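Local coordinates for Tll0287 protein (Thermosynechococcus elongatus, PDB 5B82) that carries a covalently attached heme c in a PAS-like fold and probably serves as a redox or sensory protein whose precise role is unsettled, at residues Q43-L48 with A66-V71; N82-R87 with Y176-P181; F132-V137 with G170-M175. All coordinates share one frame; numbering follows the deposited sequence.

Contact 1: residues Q43-L48 with A66-V71; sequences QMRIGL and AVCAPV. With HEC (heme c), chain B.
Arg45 reaches from helix 28-49 past Val71 to the heme edge, with CG trans to the backbone N (chi1 -163°), sending the chain toward the porphyrin. CB rests on Val71 CG2 at 3.7 Å, and CG lies against the same methyl. CD then drops onto the rim of the macrocycle, 3.4 Å from HEC C2B. The chain bends here (chi3 -46°), and NE and CZ run past the meso carbon CHB. The guanidinium ends up sandwiched: the heme periphery covers one face, the Val71 methyls the opposite one. At the tips, NH1 makes a weak hydrogen bond to Cys68 SG at 3.3 Å, though the sulfur is crowded in the model and its position less certain. NH2 turns to other partners, Gln88 OE1 and the hydroxyl of Tyr176.

Farther from the heme the two segments meet through carbon. Met44, stretched out beyond CG, lays CE on Pro70 CB at 3.5 Å. Leu48 CD1 touches both Pro70 CG, 3.8 Å away, and the carbonyl of Val67. That oxygen, 3.5 Å from Leu48 CD1, is buried here without a polar partner. Val67 itself turns to the cofactor, with CG2 3.6 Å from HEC CBC.

Cys68 is an axial ligand of the heme iron; His145 takes the other axial position. The helix therefore does more than pack against the segment that carries the ligand: it delivers a positive charge beside the coordinating sulfur and over the porphyrin edge. Such a neighbour would probably draw electron density from the sulfur and could influence the redox potential of the iron.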
loop_
_atom_site.group_PDB
_atom_site.type_symbol
_atom_site.label_atom_id
_atom_site.label_comp_id
_atom_site.label_asym_id
_atom_site.label_seq_id
_atom_site.Cartn_x
_atom_site.Cartn_y
_atom_site.Cartn_z
ATOM N N GLN A 43 -4.563 8.033 -4.363
ATOM C CA GLN A 43 -4.387 9.106 -5.331
ATOM C C GLN A 43 -3.231 10.006 -4.912
ATOM O O GLN A 43 -2.548 10.594 -5.756
ATOM C CB GLN A 43 -5.682 9.896 -5.505
ATOM C CG GLN A 43 -6.747 9.134 -6.290
ATOM C CD GLN A 43 -6.409 8.984 -7.766
ATOM O OE1 GLN A 43 -6.028 9.950 -8.428
ATOM N NE2 GLN A 43 -6.550 7.767 -8.289
ATOM N N MET A 44 -2.997 10.092 -3.607
ATOM C CA MET A 44 -1.852 10.847 -3.113
ATOM C C MET A 44 -0.561 10.198 -3.560
ATOM O O MET A 44 0.326 10.878 -4.102
ATOM C CB MET A 44 -1.861 10.953 -1.590
ATOM C CG MET A 44 -0.521 11.409 -1.004
ATOM S SD MET A 44 -0.588 11.446 0.807
ATOM C CE MET A 44 1.145 11.318 1.207
ATOM N N ARG A 45 -0.433 8.888 -3.337
ATOM C CA ARG A 45 0.801 8.241 -3.791
ATOM C C ARG A 45 1.001 8.424 -5.292
ATOM O O ARG A 45 2.088 8.803 -5.746
ATOM C CB ARG A 45 0.834 6.749 -3.464
ATOM C CG ARG A 45 2.255 6.176 -3.555
ATOM C CD ARG A 45 2.256 4.698 -3.928
ATOM N NE ARG A 45 1.283 3.949 -3.137
ATOM C CZ ARG A 45 1.501 3.494 -1.910
ATOM N NH1 ARG A 45 2.670 3.703 -1.317
ATOM N NH2 ARG A 45 0.545 2.827 -1.276
ATOM N N ILE A 46 -0.054 8.146 -6.056
ATOM C CA ILE A 46 0.023 8.266 -7.509
ATOM C C ILE A 46 0.481 9.662 -7.921
ATOM O O ILE A 46 1.316 9.828 -8.818
ATOM C CB ILE A 46 -1.328 7.915 -8.146
ATOM C CG1 ILE A 46 -1.517 6.398 -8.117
ATOM C CG2 ILE A 46 -1.408 8.430 -9.572
ATOM C CD1 ILE A 46 -2.946 5.954 -8.327
ATOM N N GLY A 47 -0.050 10.660 -7.226
ATOM C CA GLY A 47 0.312 12.040 -7.456
ATOM C C GLY A 47 1.771 12.327 -7.178
ATOM O O GLY A 47 2.425 13.013 -7.966
ATOM N N LEU A 48 2.295 11.816 -6.068
ATOM C CA LEU A 48 3.710 12.051 -5.764
ATOM C C LEU A 48 4.622 11.364 -6.787
ATOM O O LEU A 48 5.620 11.934 -7.233
ATOM C CB LEU A 48 4.054 11.608 -4.339
ATOM C CG LEU A 48 3.391 12.462 -3.257
ATOM C CD1 LEU A 48 3.633 11.896 -1.858
ATOM C CD2 LEU A 48 3.891 13.889 -3.364
ATOM N N ALA A 66 10.542 12.001 -1.708
ATOM C CA ALA A 66 9.694 11.176 -0.860
ATOM C C ALA A 66 8.408 10.861 -1.605
ATOM O O ALA A 66 7.707 11.756 -2.080
ATOM C CB ALA A 66 9.390 11.881 0.449
ATOM N N VAL A 67 8.105 9.581 -1.731
ATOM C CA VAL A 67 6.902 9.185 -2.430
ATOM C C VAL A 67 6.027 8.330 -1.516
ATOM O O VAL A 67 4.884 8.688 -1.229
ATOM C CB VAL A 67 7.240 8.459 -3.748
ATOM C CG1 VAL A 67 6.017 7.742 -4.306
ATOM C CG2 VAL A 67 7.827 9.451 -4.775
ATOM N N CYS A 68 6.575 7.223 -1.027
ATOM C CA CYS A 68 5.774 6.264 -0.276
ATOM C C CYS A 68 5.818 6.448 1.252
ATOM O O CYS A 68 4.855 6.107 1.936
ATOM C CB CYS A 68 6.151 4.836 -0.673
ATOM S SG CYS A 68 5.716 4.372 -2.383
ATOM N N ALA A 69 6.915 6.987 1.786
ATOM C CA ALA A 69 6.988 7.258 3.228
ATOM C C ALA A 69 5.831 8.134 3.756
ATOM O O ALA A 69 5.192 7.786 4.774
ATOM C CB ALA A 69 8.351 7.838 3.619
ATOM N N PRO A 70 5.539 9.263 3.071
ATOM C CA PRO A 70 4.387 10.051 3.528
ATOM C C PRO A 70 3.056 9.304 3.457
ATOM O O PRO A 70 2.130 9.658 4.194
ATOM C CB PRO A 70 4.382 11.260 2.579
ATOM C CG PRO A 70 5.261 10.891 1.451
ATOM C CD PRO A 70 6.279 9.969 2.007
ATOM N N VAL A 71 2.957 8.294 2.591
ATOM C CA VAL A 71 1.758 7.456 2.552
ATOM C C VAL A 71 1.606 6.686 3.865
ATOM O O VAL A 71 0.523 6.657 4.455
ATOM C CB VAL A 71 1.783 6.473 1.359
ATOM C CG1 VAL A 71 0.621 5.509 1.436
ATOM C CG2 VAL A 71 1.763 7.244 0.045
HETATM FE FE HEC B . 6.786 2.728 -3.181
HETATM C CHA HEC B . 6.870 1.357 -0.076
HETATM C CHB HEC B . 3.781 1.048 -3.781
HETATM C CHC HEC B . 6.490 4.242 -6.199
HETATM C CHD HEC B . 9.925 4.064 -2.775
HETATM N NA HEC B . 5.583 1.392 -2.152
HETATM C C1A HEC B . 5.753 1.074 -0.820
HETATM C C2A HEC B . 4.568 0.379 -0.356
HETATM C C3A HEC B . 3.722 0.305 -1.391
HETATM C C4A HEC B . 4.340 0.929 -2.533
HETATM C CMA HEC B . 2.326 -0.339 -1.413
HETATM C CAA HEC B . 4.321 -0.154 1.079
HETATM C CBA HEC B . 4.572 -1.657 1.187
HETATM C CGA HEC B . 6.045 -1.929 1.337
HETATM O O1A HEC B . 6.633 -2.576 0.436
HETATM O O2A HEC B . 6.651 -1.473 2.341
HETATM N NB HEC B . 5.404 2.630 -4.693
HETATM C C1B HEC B . 4.215 1.933 -4.735
HETATM C C2B HEC B . 3.507 2.291 -5.946
HETATM C C3B HEC B . 4.260 3.165 -6.616
HETATM C C4B HEC B . 5.460 3.405 -5.840
HETATM C CMB HEC B . 2.143 1.707 -6.397
HETATM C CAB HEC B . 3.918 3.830 -7.970
HETATM C CBB HEC B . 2.693 4.771 -7.827
HETATM N NC HEC B . 8.003 3.900 -4.293
HETATM C C1C HEC B . 7.656 4.468 -5.498
HETATM C C2C HEC B . 8.661 5.457 -5.829
HETATM C C3C HEC B . 9.678 5.316 -4.961
HETATM C C4C HEC B . 9.239 4.395 -3.928
HETATM C CMC HEC B . 8.723 6.157 -7.207
HETATM C CAC HEC B . 11.039 6.062 -4.968
HETATM C CBC HEC B . 10.943 7.606 -4.918
HETATM N ND HEC B . 8.206 2.667 -1.708
HETATM C C1D HEC B . 9.379 3.413 -1.693
HETATM C C2D HEC B . 9.935 3.387 -0.353
HETATM C C3D HEC B . 8.975 2.533 0.466
HETATM C C4D HEC B . 7.941 2.131 -0.447
HETATM C CMD HEC B . 11.224 4.069 0.150
HETATM C CAD HEC B . 9.058 2.184 1.968
HETATM C CBD HEC B . 8.313 3.312 2.672
HETATM C CGD HEC B . 8.132 3.023 4.146
HETATM O O1D HEC B . 9.143 2.932 4.878
HETATM O O2D HEC B . 6.966 2.894 4.580
#

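Contact 2: residues N82-R87 with Y176-P181; sequences NGWQVR and YAVTIP
Val86 and Val178 stand side by side on two antiparallel strands, CG2 to CG2 at 4.1 Å, on the face covered by helices 28-49 and 69-82. This is the tight side of the contact. Val86 packs on Ala75 and Ala79 of helix 69-82, Val178 on Ile38 of helix 28-49. Two residues along, Trp84 sets CD1 4.1 Å from Ile180 CG1, the two side chains running the same way, while Trp84 CB touches Val178 CG1. Asn82 CB sits over the centre of the indole, and NE1 hydrogen-bonds to Glu30, so the ring is held by both carbon and a polar partner.

The backbones are joined by two hydrogen-bonded pairs. Gln85 N reaches Thr179 O at 3.0 Å, and Thr179 N returns to Gln85 O at 2.8 Å; Arg87 and Ala177 repeat the exchange, with Arg87 N to Ala177 O at 2.9 Å. Between them lies the non-hydrogen-bonded pair of valines, where Val178 CA brings its hydrogen to Gln85 O at 3.1 Å.

The other face is looser. Gln85 is exposed, and its bend at chi2 (146°) lays the amide alongside Thr179, NE2 a loose 4.0 Å from Thr179 CG2; the Thr179 hydroxyl bonds to His130 instead. Arg87 leads its guanidinium away to Asp105 and to the carbonyls of Asn97 and Ala99. At the exposed turn Gly83, leaving helix 69-82 with positive phi, puts its O against Pro181 CD at 3.4 Å.

Strand 85-89, entered directly from a helix, thus pairs as an outer strand with the C-terminal strand 172-181. An antiparallel sheet in the order 1-4-3-2, with helices 28-49 and 69-82 packed on the valine face, is consistent with the PAS-like fold.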
loop_
_atom_site.group_PDB
_atom_site.type_symbol
_atom_site.label_atom_id
_atom_site.label_comp_id
_atom_site.label_asym_id
_atom_site.label_seq_id
_atom_site.Cartn_x
_atom_site.Cartn_y
_atom_site.Cartn_z
ATOM N N ASN A 82 -9.061 8.072 13.670
ATOM C CA ASN A 82 -10.365 7.431 13.546
ATOM C C ASN A 82 -10.618 6.221 14.453
ATOM O O ASN A 82 -11.735 5.699 14.513
ATOM C CB ASN A 82 -10.620 7.060 12.088
ATOM C CG ASN A 82 -10.820 8.277 11.208
ATOM O OD1 ASN A 82 -11.915 8.841 11.146
ATOM N ND2 ASN A 82 -9.763 8.696 10.530
ATOM N N GLY A 83 -9.591 5.775 15.163
ATOM C CA GLY A 83 -9.713 4.561 15.946
ATOM C C GLY A 83 -9.789 3.334 15.053
ATOM O O GLY A 83 -10.438 2.340 15.396
ATOM N N TRP A 84 -9.145 3.414 13.887
ATOM C CA TRP A 84 -9.038 2.276 12.988
ATOM C C TRP A 84 -7.628 1.710 13.075
ATOM O O TRP A 84 -6.733 2.337 13.632
ATOM C CB TRP A 84 -9.282 2.712 11.535
ATOM C CG TRP A 84 -10.597 3.396 11.289
ATOM C CD1 TRP A 84 -11.732 3.283 12.036
ATOM C CD2 TRP A 84 -10.908 4.304 10.218
ATOM N NE1 TRP A 84 -12.729 4.063 11.497
ATOM C CE2 TRP A 84 -12.251 4.699 10.383
ATOM C CE3 TRP A 84 -10.177 4.823 9.140
ATOM C CZ2 TRP A 84 -12.881 5.592 9.515
ATOM C CZ3 TRP A 84 -10.808 5.710 8.270
ATOM C CH2 TRP A 84 -12.146 6.080 8.462
ATOM N N GLN A 85 -7.434 0.518 12.524
ATOM C CA GLN A 85 -6.098 0.064 12.172
ATOM C C GLN A 85 -5.994 0.273 10.671
ATOM O O GLN A 85 -6.902 -0.108 9.946
ATOM C CB GLN A 85 -5.930 -1.411 12.501
ATOM C CG GLN A 85 -5.959 -1.693 13.997
ATOM C CD GLN A 85 -6.589 -3.021 14.314
ATOM O OE1 GLN A 85 -6.146 -4.066 13.831
ATOM N NE2 GLN A 85 -7.644 -2.993 15.118
ATOM N N VAL A 86 -4.908 0.890 10.214
ATOM C CA VAL A 86 -4.694 1.136 8.781
ATOM C C VAL A 86 -3.266 0.764 8.463
ATOM O O VAL A 86 -2.347 1.203 9.154
ATOM C CB VAL A 86 -4.902 2.621 8.411
ATOM C CG1 VAL A 86 -4.661 2.847 6.894
ATOM C CG2 VAL A 86 -6.286 3.076 8.827
ATOM N N ARG A 87 -3.072 -0.044 7.430
ATOM C CA ARG A 87 -1.745 -0.563 7.131
ATOM C C ARG A 87 -1.618 -1.024 5.680
ATOM O O ARG A 87 -2.518 -1.675 5.136
ATOM C CB ARG A 87 -1.443 -1.748 8.045
ATOM C CG ARG A 87 -0.002 -2.216 8.011
ATOM C CD ARG A 87 0.248 -3.232 9.128
ATOM N NE ARG A 87 -0.375 -4.526 8.855
ATOM C CZ ARG A 87 0.267 -5.569 8.341
ATOM N NH1 ARG A 87 1.561 -5.478 8.040
ATOM N NH2 ARG A 87 -0.378 -6.705 8.130
ATOM N N TYR A 176 -4.054 -1.892 0.543
ATOM C CA TYR A 176 -4.324 -1.210 1.813
ATOM C C TYR A 176 -5.242 -2.106 2.631
ATOM O O TYR A 176 -6.100 -2.786 2.066
ATOM C CB TYR A 176 -5.016 0.137 1.601
ATOM C CG TYR A 176 -4.289 1.049 0.643
ATOM C CD1 TYR A 176 -3.233 1.848 1.071
ATOM C CD2 TYR A 176 -4.666 1.117 -0.684
ATOM C CE1 TYR A 176 -2.561 2.679 0.184
ATOM C CE2 TYR A 176 -4.015 1.951 -1.569
ATOM C CZ TYR A 176 -2.964 2.720 -1.134
ATOM O OH TYR A 176 -2.316 3.532 -2.030
ATOM N N ALA A 177 -5.065 -2.107 3.951
ATOM C CA ALA A 177 -5.908 -2.896 4.860
ATOM C C ALA A 177 -6.376 -2.023 6.017
ATOM O O ALA A 177 -5.563 -1.421 6.724
ATOM C CB ALA A 177 -5.143 -4.082 5.397
ATOM N N VAL A 178 -7.685 -1.927 6.195
ATOM C CA VAL A 178 -8.245 -1.165 7.302
ATOM C C VAL A 178 -9.132 -2.049 8.162
ATOM O O VAL A 178 -9.879 -2.872 7.638
ATOM C CB VAL A 178 -9.090 0.013 6.795
ATOM C CG1 VAL A 178 -9.713 0.770 7.960
ATOM C CG2 VAL A 178 -8.247 0.936 5.926
ATOM N N THR A 179 -9.050 -1.885 9.479
ATOM C CA THR A 179 -9.966 -2.573 10.373
ATOM C C THR A 179 -10.727 -1.581 11.247
ATOM O O THR A 179 -10.129 -0.723 11.900
ATOM C CB THR A 179 -9.238 -3.577 11.284
ATOM O OG1 THR A 179 -8.712 -4.645 10.492
ATOM C CG2 THR A 179 -10.203 -4.169 12.322
ATOM N N ILE A 180 -12.053 -1.696 11.244
ATOM C CA ILE A 180 -12.872 -1.027 12.244
ATOM C C ILE A 180 -13.168 -2.053 13.338
ATOM O O ILE A 180 -14.012 -2.930 13.162
ATOM C CB ILE A 180 -14.194 -0.501 11.670
ATOM C CG1 ILE A 180 -13.960 0.296 10.378
ATOM C CG2 ILE A 180 -14.917 0.350 12.726
ATOM C CD1 ILE A 180 -15.249 0.725 9.706
ATOM N N PRO A 181 -12.458 -1.955 14.462
ATOM C CA PRO A 181 -12.528 -2.990 15.504
ATOM C C PRO A 181 -13.943 -3.219 16.036
ATOM O O PRO A 181 -14.732 -2.286 16.087
ATOM C CB PRO A 181 -11.625 -2.441 16.613
ATOM C CG PRO A 181 -11.543 -0.988 16.363
ATOM C CD PRO A 181 -11.622 -0.815 14.869
#

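Contact 3: residues F132-V137 with G170-M175; sequences FRRIDV and GDLRGM. With HEC (heme c), chain B.
Ile135 faces two residues at once, Arg173 and Gly174, in a classic beta bulge that interrupts this antiparallel pair of the PAS-like sheet. Its carbonyl takes both amides: Arg173 N at 2.8 Å from Ile135 O, and Gly174 N, weakly, at 3.4 Å. Ile135 N gives its hydrogen to Gly174 O at 2.8 Å, arriving 38° above the carbonyl plane. Past the bulge the register has shifted by one, and the pairing resumes with Val137 N to Asp171 O at 3.0 Å and Gly170 N to Val137 O at 2.9 Å. The Asp171 carboxylate turns back to accept from Arg168 N.

Two of the arginines find carboxylates. Arg134 NE meets Asp136 OD1 on its syn side at 2.9 Å, almost straight (177°) and in the guanidinium plane; this salt bridge lies within one strand, with Leu172 CD1 over a face of the guanidinium. Arg134 NH1 serves the carbonyls of Phe112 and Leu118. Arg133 pairs with Glu39.

Arg173 leaves the sheet for the cofactor. With CG pointing away from the backbone N and a turn at chi2 (72°), the chain passes Ile135 CG2 and Val137 CG2 and brings NE against the porphyrin rim near HEC CHB. NH2 then donates to the propionate, 2.7 Å from HEC O1A, while NH1 is taken by Lys92 O. A leucine in its place would probably leave this propionate oxygen without its positive donor and the Lys92 carbonyl without that N-H.

On the face of the sheet under helix 103-114, Met175 runs beside Phe132 in an oblique Met-aromatic contact, its CE 3.6 Å from Phe132 CD1.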
loop_
_atom_site.group_PDB
_atom_site.type_symbol
_atom_site.label_atom_id
_atom_site.label_comp_id
_atom_site.label_asym_id
_atom_site.label_seq_id
_atom_site.Cartn_x
_atom_site.Cartn_y
_atom_site.Cartn_z
ATOM N N PHE A 132 -10.203 -3.893 2.301
ATOM C CA PHE A 132 -8.955 -4.072 1.583
ATOM C C PHE A 132 -9.101 -3.429 0.214
ATOM O O PHE A 132 -10.135 -3.553 -0.418
ATOM C CB PHE A 132 -8.641 -5.552 1.403
ATOM C CG PHE A 132 -8.557 -6.315 2.712
ATOM C CD1 PHE A 132 -7.364 -6.390 3.405
ATOM C CD2 PHE A 132 -9.675 -6.947 3.230
ATOM C CE1 PHE A 132 -7.281 -7.086 4.630
ATOM C CE2 PHE A 132 -9.603 -7.653 4.447
ATOM C CZ PHE A 132 -8.407 -7.718 5.137
ATOM N N ARG A 133 -8.049 -2.768 -0.239
ATOM C CA ARG A 133 -8.090 -2.122 -1.546
ATOM C C ARG A 133 -6.776 -2.405 -2.254
ATOM O O ARG A 133 -5.696 -2.106 -1.738
ATOM C CB ARG A 133 -8.370 -0.620 -1.392
ATOM C CG ARG A 133 -8.835 0.098 -2.706
ATOM C CD ARG A 133 -7.679 0.711 -3.447
ATOM N NE ARG A 133 -8.133 1.521 -4.588
ATOM C CZ ARG A 133 -8.199 1.078 -5.840
ATOM N NH1 ARG A 133 -7.836 -0.172 -6.122
ATOM N NH2 ARG A 133 -8.613 1.886 -6.818
ATOM N N ARG A 134 -6.862 -3.007 -3.433
ATOM C CA ARG A 134 -5.648 -3.388 -4.151
ATOM C C ARG A 134 -4.801 -2.181 -4.570
ATOM O O ARG A 134 -5.314 -1.085 -4.810
ATOM C CB ARG A 134 -5.972 -4.279 -5.365
ATOM C CG ARG A 134 -6.064 -3.548 -6.689
ATOM C CD ARG A 134 -6.614 -4.444 -7.817
ATOM N NE ARG A 134 -5.621 -5.325 -8.425
ATOM C CZ ARG A 134 -5.803 -6.628 -8.631
ATOM N NH1 ARG A 134 -6.940 -7.209 -8.263
ATOM N NH2 ARG A 134 -4.850 -7.353 -9.208
ATOM N N ILE A 135 -3.495 -2.401 -4.627
ATOM C CA ILE A 135 -2.552 -1.431 -5.166
ATOM C C ILE A 135 -1.873 -2.067 -6.376
ATOM O O ILE A 135 -1.246 -3.122 -6.259
ATOM C CB ILE A 135 -1.467 -1.079 -4.139
ATOM C CG1 ILE A 135 -2.095 -0.455 -2.896
ATOM C CG2 ILE A 135 -0.446 -0.111 -4.744
ATOM C CD1 ILE A 135 -1.208 -0.479 -1.668
ATOM N N ASP A 136 -1.995 -1.435 -7.536
ATOM C CA ASP A 136 -1.347 -1.962 -8.725
ATOM C C ASP A 136 -0.085 -1.169 -9.051
ATOM O O ASP A 136 0.119 -0.069 -8.542
ATOM C CB ASP A 136 -2.308 -1.981 -9.917
ATOM C CG ASP A 136 -3.400 -3.043 -9.779
ATOM O OD1 ASP A 136 -3.144 -4.104 -9.163
ATOM O OD2 ASP A 136 -4.517 -2.817 -10.298
ATOM N N VAL A 137 0.762 -1.742 -9.894
ATOM C CA VAL A 137 2.000 -1.088 -10.286
ATOM C C VAL A 137 1.785 -0.265 -11.551
ATOM O O VAL A 137 1.347 -0.807 -12.559
ATOM C CB VAL A 137 3.092 -2.132 -10.550
ATOM C CG1 VAL A 137 4.350 -1.467 -11.086
ATOM C CG2 VAL A 137 3.394 -2.920 -9.278
ATOM N N GLY A 170 1.286 -3.172 -14.230
ATOM C CA GLY A 170 0.094 -3.999 -14.167
ATOM C C GLY A 170 0.144 -5.060 -13.088
ATOM O O GLY A 170 -0.870 -5.686 -12.786
ATOM N N ASP A 171 1.322 -5.276 -12.509
ATOM C CA ASP A 171 1.469 -6.238 -11.413
ATOM C C ASP A 171 0.651 -5.848 -10.184
ATOM O O ASP A 171 0.375 -4.674 -9.961
ATOM C CB ASP A 171 2.931 -6.341 -10.975
ATOM C CG ASP A 171 3.780 -7.121 -11.948
ATOM O OD1 ASP A 171 3.274 -7.434 -13.046
ATOM O OD2 ASP A 171 4.951 -7.408 -11.613
ATOM N N LEU A 172 0.297 -6.836 -9.369
ATOM C CA LEU A 172 -0.260 -6.552 -8.050
ATOM C C LEU A 172 0.865 -6.175 -7.088
ATOM O O LEU A 172 1.734 -6.996 -6.786
ATOM C CB LEU A 172 -1.022 -7.764 -7.517
ATOM C CG LEU A 172 -1.521 -7.644 -6.078
ATOM C CD1 LEU A 172 -2.571 -6.538 -5.969
ATOM C CD2 LEU A 172 -2.065 -8.980 -5.613
ATOM N N ARG A 173 0.845 -4.931 -6.611
ATOM C CA ARG A 173 1.892 -4.412 -5.735
ATOM C C ARG A 173 1.693 -4.832 -4.276
ATOM O O ARG A 173 2.653 -5.132 -3.563
ATOM C CB ARG A 173 1.920 -2.884 -5.812
ATOM C CG ARG A 173 2.835 -2.233 -4.796
ATOM C CD ARG A 173 4.311 -2.446 -5.146
ATOM N NE ARG A 173 5.174 -1.832 -4.140
ATOM C CZ ARG A 173 5.589 -2.441 -3.032
ATOM N NH1 ARG A 173 5.234 -3.695 -2.792
ATOM N NH2 ARG A 173 6.367 -1.799 -2.169
ATOM N N GLY A 174 0.435 -4.840 -3.855
ATOM C CA GLY A 174 0.056 -5.079 -2.475
ATOM C C GLY A 174 -1.348 -4.538 -2.293
ATOM O O GLY A 174 -2.127 -4.475 -3.251
ATOM N N MET A 175 -1.677 -4.124 -1.076
ATOM C CA MET A 175 -3.021 -3.646 -0.775
ATOM C C MET A 175 -3.008 -2.711 0.415
ATOM O O MET A 175 -2.043 -2.709 1.193
ATOM C CB MET A 175 -3.945 -4.822 -0.475
ATOM C CG MET A 175 -3.688 -5.490 0.878
ATOM S SD MET A 175 -4.635 -7.002 1.040
ATOM C CE MET A 175 -4.061 -7.557 2.666
HETATM FE FE HEC B . 6.786 2.728 -3.181
HETATM C CHA HEC B . 6.870 1.357 -0.076
HETATM C CHB HEC B . 3.781 1.048 -3.781
HETATM C CHC HEC B . 6.490 4.242 -6.199
HETATM C CHD HEC B . 9.925 4.064 -2.775
HETATM N NA HEC B . 5.583 1.392 -2.152
HETATM C C1A HEC B . 5.753 1.074 -0.820
HETATM C C2A HEC B . 4.568 0.379 -0.356
HETATM C C3A HEC B . 3.722 0.305 -1.391
HETATM C C4A HEC B . 4.340 0.929 -2.533
HETATM C CMA HEC B . 2.326 -0.339 -1.413
HETATM C CAA HEC B . 4.321 -0.154 1.079
HETATM C CBA HEC B . 4.572 -1.657 1.187
HETATM C CGA HEC B . 6.045 -1.929 1.337
HETATM O O1A HEC B . 6.633 -2.576 0.436
HETATM O O2A HEC B . 6.651 -1.473 2.341
HETATM N NB HEC B . 5.404 2.630 -4.693
HETATM C C1B HEC B . 4.215 1.933 -4.735
HETATM C C2B HEC B . 3.507 2.291 -5.946
HETATM C C3B HEC B . 4.260 3.165 -6.616
HETATM C C4B HEC B . 5.460 3.405 -5.840
HETATM C CMB HEC B . 2.143 1.707 -6.397
HETATM C CAB HEC B . 3.918 3.830 -7.970
HETATM C CBB HEC B . 2.693 4.771 -7.827
HETATM N NC HEC B . 8.003 3.900 -4.293
HETATM C C1C HEC B . 7.656 4.468 -5.498
HETATM C C2C HEC B . 8.661 5.457 -5.829
HETATM C C3C HEC B . 9.678 5.316 -4.961
HETATM C C4C HEC B . 9.239 4.395 -3.928
HETATM C CMC HEC B . 8.723 6.157 -7.207
HETATM C CAC HEC B . 11.039 6.062 -4.968
HETATM C CBC HEC B . 10.943 7.606 -4.918
HETATM N ND HEC B . 8.206 2.667 -1.708
HETATM C C1D HEC B . 9.379 3.413 -1.693
HETATM C C2D HEC B . 9.935 3.387 -0.353
HETATM C C3D HEC B . 8.975 2.533 0.466
HETATM C C4D HEC B . 7.941 2.131 -0.447
HETATM C CMD HEC B . 11.224 4.069 0.150
HETATM C CAD HEC B . 9.058 2.184 1.968
HETATM C CBD HEC B . 8.313 3.312 2.672
HETATM C CGD HEC B . 8.132 3.023 4.146
HETATM O O1D HEC B . 9.143 2.932 4.878
HETATM O O2D HEC B . 6.966 2.894 4.580
#

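How the contacts relate
Contacts 2 and 3 share strand 172-181, which pairs with strand 85-89 at one edge and strand 128-136 at the other, so both are built mainly from backbone hydrogen bonds. Contact 1 involves no strand pairing: a helix meets the start of helix 69-82 and the turn before it through side chains and the heme. Contact 3 is the most central; contact 2 lies farthest out and its side-chain contacts fade toward an exposed face. Contacts 1 and 3 each set an arginine against the porphyrin, one beside the axial sulfur and the other on a propionate. Tyr176 joins them all, bonding through OH to Asp42 and Arg45, through N to Arg133 O, and packing its ring on Ile135.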